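Local coordinates for probable E3 ubiquitin-protein ligase HERC1 (Homo sapiens, PDB 4QT6) that probably acts as an E3 ubiquitin-protein ligase and carries a SPRY domain, a beta-sandwich module of the B30.2 type, at residues 59-64 / 131-136. Residues are numbered along the deposited sequence; the frame is centred on the assembly and turned at random.
Sequences VSRWPV and VDAAEL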
ATOM      1  N   VAL A  59       0.535  -2.827  -3.566  1.00 16.21           N
ATOM      2  CA  VAL A  59       1.208  -4.123  -3.634  1.00 16.47           C
ATOM      3  C   VAL A  59       2.610  -3.967  -4.227  1.00 17.06           C
ATOM      4  O   VAL A  59       2.883  -2.987  -4.934  1.00 18.17           O
ATOM      5  CB  VAL A  59       0.395  -5.152  -4.456  1.00 16.48           C
ATOM      6  CG1 VAL A  59      -0.884  -5.517  -3.718  1.00 16.50           C
ATOM      7  CG2 VAL A  59       0.095  -4.627  -5.854  1.00 17.58           C
ATOM      8  N   SER A  60       3.473  -4.919  -3.908  1.00 16.83           N
ATOM      9  CA  SER A  60       4.877  -4.900  -4.312  1.00 16.52           C
ATOM     10  C   SER A  60       5.383  -6.280  -4.683  1.00 17.62           C
ATOM     11  O   SER A  60       4.998  -7.303  -4.087  1.00 17.27           O
ATOM     12  CB  SER A  60       5.750  -4.374  -3.182  1.00 16.96           C
ATOM     13  OG  SER A  60       7.097  -4.214  -3.602  1.00 17.24           O
ATOM     14  N   ARG A  61       6.319  -6.276  -5.631  1.00 17.82           N
ATOM     15  CA  ARG A  61       7.220  -7.395  -5.844  1.00 19.50           C
ATOM     16  C   ARG A  61       8.217  -7.509  -4.717  1.00 18.92           C
ATOM     17  O   ARG A  61       8.473  -6.537  -3.988  1.00 19.24           O
ATOM     18  CB  ARG A  61       8.021  -7.166  -7.127  1.00 22.06           C
ATOM     19  CG  ARG A  61       7.191  -7.216  -8.373  1.00 23.46           C
ATOM     20  CD  ARG A  61       8.088  -6.960  -9.572  1.00 24.49           C
ATOM     21  NE  ARG A  61       7.419  -7.376 -10.800  1.00 25.23           N
ATOM     22  CZ  ARG A  61       6.817  -6.576 -11.672  1.00 25.94           C
ATOM     23  NH1 ARG A  61       6.778  -5.248 -11.539  1.00 24.00           N
ATOM     24  NH2 ARG A  61       6.271  -7.129 -12.734  1.00 25.53           N
ATOM     25  N   TRP A  62       8.830  -8.685  -4.601  1.00 20.74           N
ATOM     26  CA  TRP A  62       9.964  -8.882  -3.713  1.00 23.21           C
ATOM     27  C   TRP A  62      11.039  -9.657  -4.477  1.00 23.62           C
ATOM     28  O   TRP A  62      10.709 -10.670  -5.091  1.00 24.32           O
ATOM     29  CB  TRP A  62       9.537  -9.662  -2.486  1.00 24.02           C
ATOM     30  CG  TRP A  62      10.651  -9.825  -1.506  1.00 26.67           C
ATOM     31  CD1 TRP A  62      11.319 -10.973  -1.211  1.00 29.47           C
ATOM     32  CD2 TRP A  62      11.222  -8.800  -0.689  1.00 26.22           C
ATOM     33  NE1 TRP A  62      12.287 -10.721  -0.265  1.00 32.56           N
ATOM     34  CE2 TRP A  62      12.242  -9.396   0.072  1.00 28.79           C
ATOM     35  CE3 TRP A  62      10.968  -7.442  -0.530  1.00 25.66           C
ATOM     36  CZ2 TRP A  62      13.008  -8.676   0.977  1.00 29.66           C
ATOM     37  CZ3 TRP A  62      11.725  -6.729   0.366  1.00 28.16           C
ATOM     38  CH2 TRP A  62      12.722  -7.350   1.116  1.00 29.04           C
ATOM     39  N   PRO A  63      12.308  -9.219  -4.456  1.00 26.85           N
ATOM     40  CA  PRO A  63      12.830  -8.061  -3.732  1.00 26.47           C
ATOM     41  C   PRO A  63      12.441  -6.704  -4.312  1.00 25.66           C
ATOM     42  O   PRO A  63      11.972  -6.613  -5.437  1.00 26.98           O
ATOM     43  CB  PRO A  63      14.356  -8.246  -3.855  1.00 29.40           C
ATOM     44  CG  PRO A  63      14.523  -8.986  -5.126  1.00 29.43           C
ATOM     45  CD  PRO A  63      13.377  -9.955  -5.157  1.00 29.34           C
ATOM     46  N   VAL A  64      12.594  -5.671  -3.497  1.00 26.13           N
ATOM     47  CA  VAL A  64      12.351  -4.293  -3.882  1.00 24.14           C
ATOM     48  C   VAL A  64      13.689  -3.684  -4.303  1.00 25.56           C
ATOM     49  O   VAL A  64      14.669  -3.721  -3.540  1.00 26.93           O
ATOM     50  CB  VAL A  64      11.764  -3.502  -2.694  1.00 23.83           C
ATOM     51  CG1 VAL A  64      11.747  -1.999  -2.955  1.00 23.88           C
ATOM     52  CG2 VAL A  64      10.355  -4.008  -2.405  1.00 24.15           C
ATOM     53  N   VAL A 131      -1.557  -6.010 -14.763  1.00 24.61           N
ATOM     54  CA  VAL A 131      -0.611  -6.261 -13.691  1.00 24.45           C
ATOM     55  C   VAL A 131       0.240  -7.473 -14.054  1.00 24.58           C
ATOM     56  O   VAL A 131      -0.284  -8.535 -14.305  1.00 28.07           O
ATOM     57  CB  VAL A 131      -1.363  -6.460 -12.357  1.00 22.59           C
ATOM     58  CG1 VAL A 131      -0.425  -6.918 -11.245  1.00 23.93           C
ATOM     59  CG2 VAL A 131      -2.064  -5.178 -11.997  1.00 22.63           C
ATOM     60  N   ASP A 132       1.550  -7.317 -14.060  1.00 22.91           N
ATOM     61  CA  ASP A 132       2.442  -8.262 -14.715  1.00 24.87           C
ATOM     62  C   ASP A 132       3.522  -8.864 -13.817  1.00 23.34           C
ATOM     63  O   ASP A 132       4.628  -9.143 -14.248  1.00 23.93           O
ATOM     64  CB  ASP A 132       3.048  -7.591 -15.961  1.00 25.97           C
ATOM     65  CG  ASP A 132       3.906  -6.362 -15.633  1.00 28.72           C
ATOM     66  OD1 ASP A 132       4.044  -5.981 -14.444  1.00 25.74           O
ATOM     67  OD2 ASP A 132       4.451  -5.761 -16.592  1.00 29.48           O
ATOM     68  N   ALA A 133       3.189  -9.058 -12.537  1.00 21.74           N
ATOM     69  CA  ALA A 133       4.044  -9.822 -11.626  1.00 20.97           C
ATOM     70  C   ALA A 133       3.448 -11.178 -11.329  1.00 20.85           C
ATOM     71  O   ALA A 133       2.226 -11.333 -11.327  1.00 23.73           O
ATOM     72  CB  ALA A 133       4.260  -9.074 -10.332  1.00 22.08           C
ATOM     73  N   ALA A 134       4.325 -12.153 -11.101  1.00 19.07           N
ATOM     74  CA  ALA A 134       3.911 -13.487 -10.765  1.00 19.09           C
ATOM     75  C   ALA A 134       3.467 -13.601  -9.319  1.00 19.49           C
ATOM     76  O   ALA A 134       2.572 -14.404  -9.018  1.00 19.86           O
ATOM     77  CB  ALA A 134       5.027 -14.473 -11.017  1.00 20.89           C
ATOM     78  N   GLU A 135       4.128 -12.861  -8.434  1.00 18.30           N
ATOM     79  CA  GLU A 135       3.793 -12.908  -7.014  1.00 18.21           C
ATOM     80  C   GLU A 135       3.826 -11.496  -6.452  1.00 18.22           C
ATOM     81  O   GLU A 135       4.774 -10.741  -6.693  1.00 18.02           O
ATOM     82  CB  GLU A 135       4.770 -13.796  -6.260  1.00 18.08           C
ATOM     83  CG  GLU A 135       4.482 -13.902  -4.763  1.00 18.98           C
ATOM     84  CD  GLU A 135       5.028 -15.141  -4.100  1.00 21.44           C
ATOM     85  OE1 GLU A 135       5.893 -15.826  -4.666  1.00 23.02           O
ATOM     86  OE2 GLU A 135       4.552 -15.449  -2.976  1.00 25.03           O
ATOM     87  N   LEU A 136       2.798 -11.143  -5.693  1.00 17.63           N
ATOM     88  CA  LEU A 136       2.672  -9.786  -5.154  1.00 18.00           C
ATOM     89  C   LEU A 136       2.310  -9.819  -3.692  1.00 17.57           C
ATOM     90  O   LEU A 136       1.599 -10.723  -3.224  1.00 18.10           O
ATOM     91  CB  LEU A 136       1.658  -8.937  -5.928  1.00 19.06           C
ATOM     92  CG  LEU A 136       2.144  -8.516  -7.319  1.00 19.31           C
ATOM     93  CD1 LEU A 136       1.008  -7.903  -8.135  1.00 19.78           C
ATOM     94  CD2 LEU A 136       3.295  -7.530  -7.184  1.00 20.68           C
TER
HETATM   95  O   HOH W   1       5.573  -3.816 -13.830  1.00 24.21           O
HETATM   96  O   HOH W   2       7.441 -10.904  -5.775  1.00 23.53           O
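Asp132 and Arg61 form a salt bridge that shows how a charged side chain can tie a connecting loop to the end of a strand. NH2 of Arg61 gives a moderately bent hydrogen bond, 3.0 Å long, to OD1 of Asp132, which it meets from above the carboxylate plane; the guanidinium and carboxylate planes lie 53° apart. Water 1 closes a second path, accepting from NH1 of Arg61 and donating to the same OD1, so one carboxylate oxygen takes two donors. Next along the loop, Ala133 lays its CB over one face of the guanidinium, 3.6 Å from NE of Arg61. The arginine chain arrives there extended from CG to NE, its CG anti to the carbonyl carbon (chi1 -68°). With an alanine at Arg61, the Asp132 carboxylate would probably lose its charged mate, water 1 the NH1 donor, and Ala133 CB the flat group it packs against. At Glu135 the link passes to the backbone: water 2 donates to the carbonyl O and accepts from N of Trp62. Leu136 brings its two methyls against the strand, CD2 lying 3.5 Å from C of Ser60 and CD1 reaching CG2 of Val59 at 4.1 Å, the Leu136 and Val59 side chains crossing at about a right angle. The loop thus leaves strand 125-128 of one sheet and enters strand 137-142 of the other beside its antiparallel neighbour 55-60, a sheet-to-sheet crossing within the SPRY beta-sandwich.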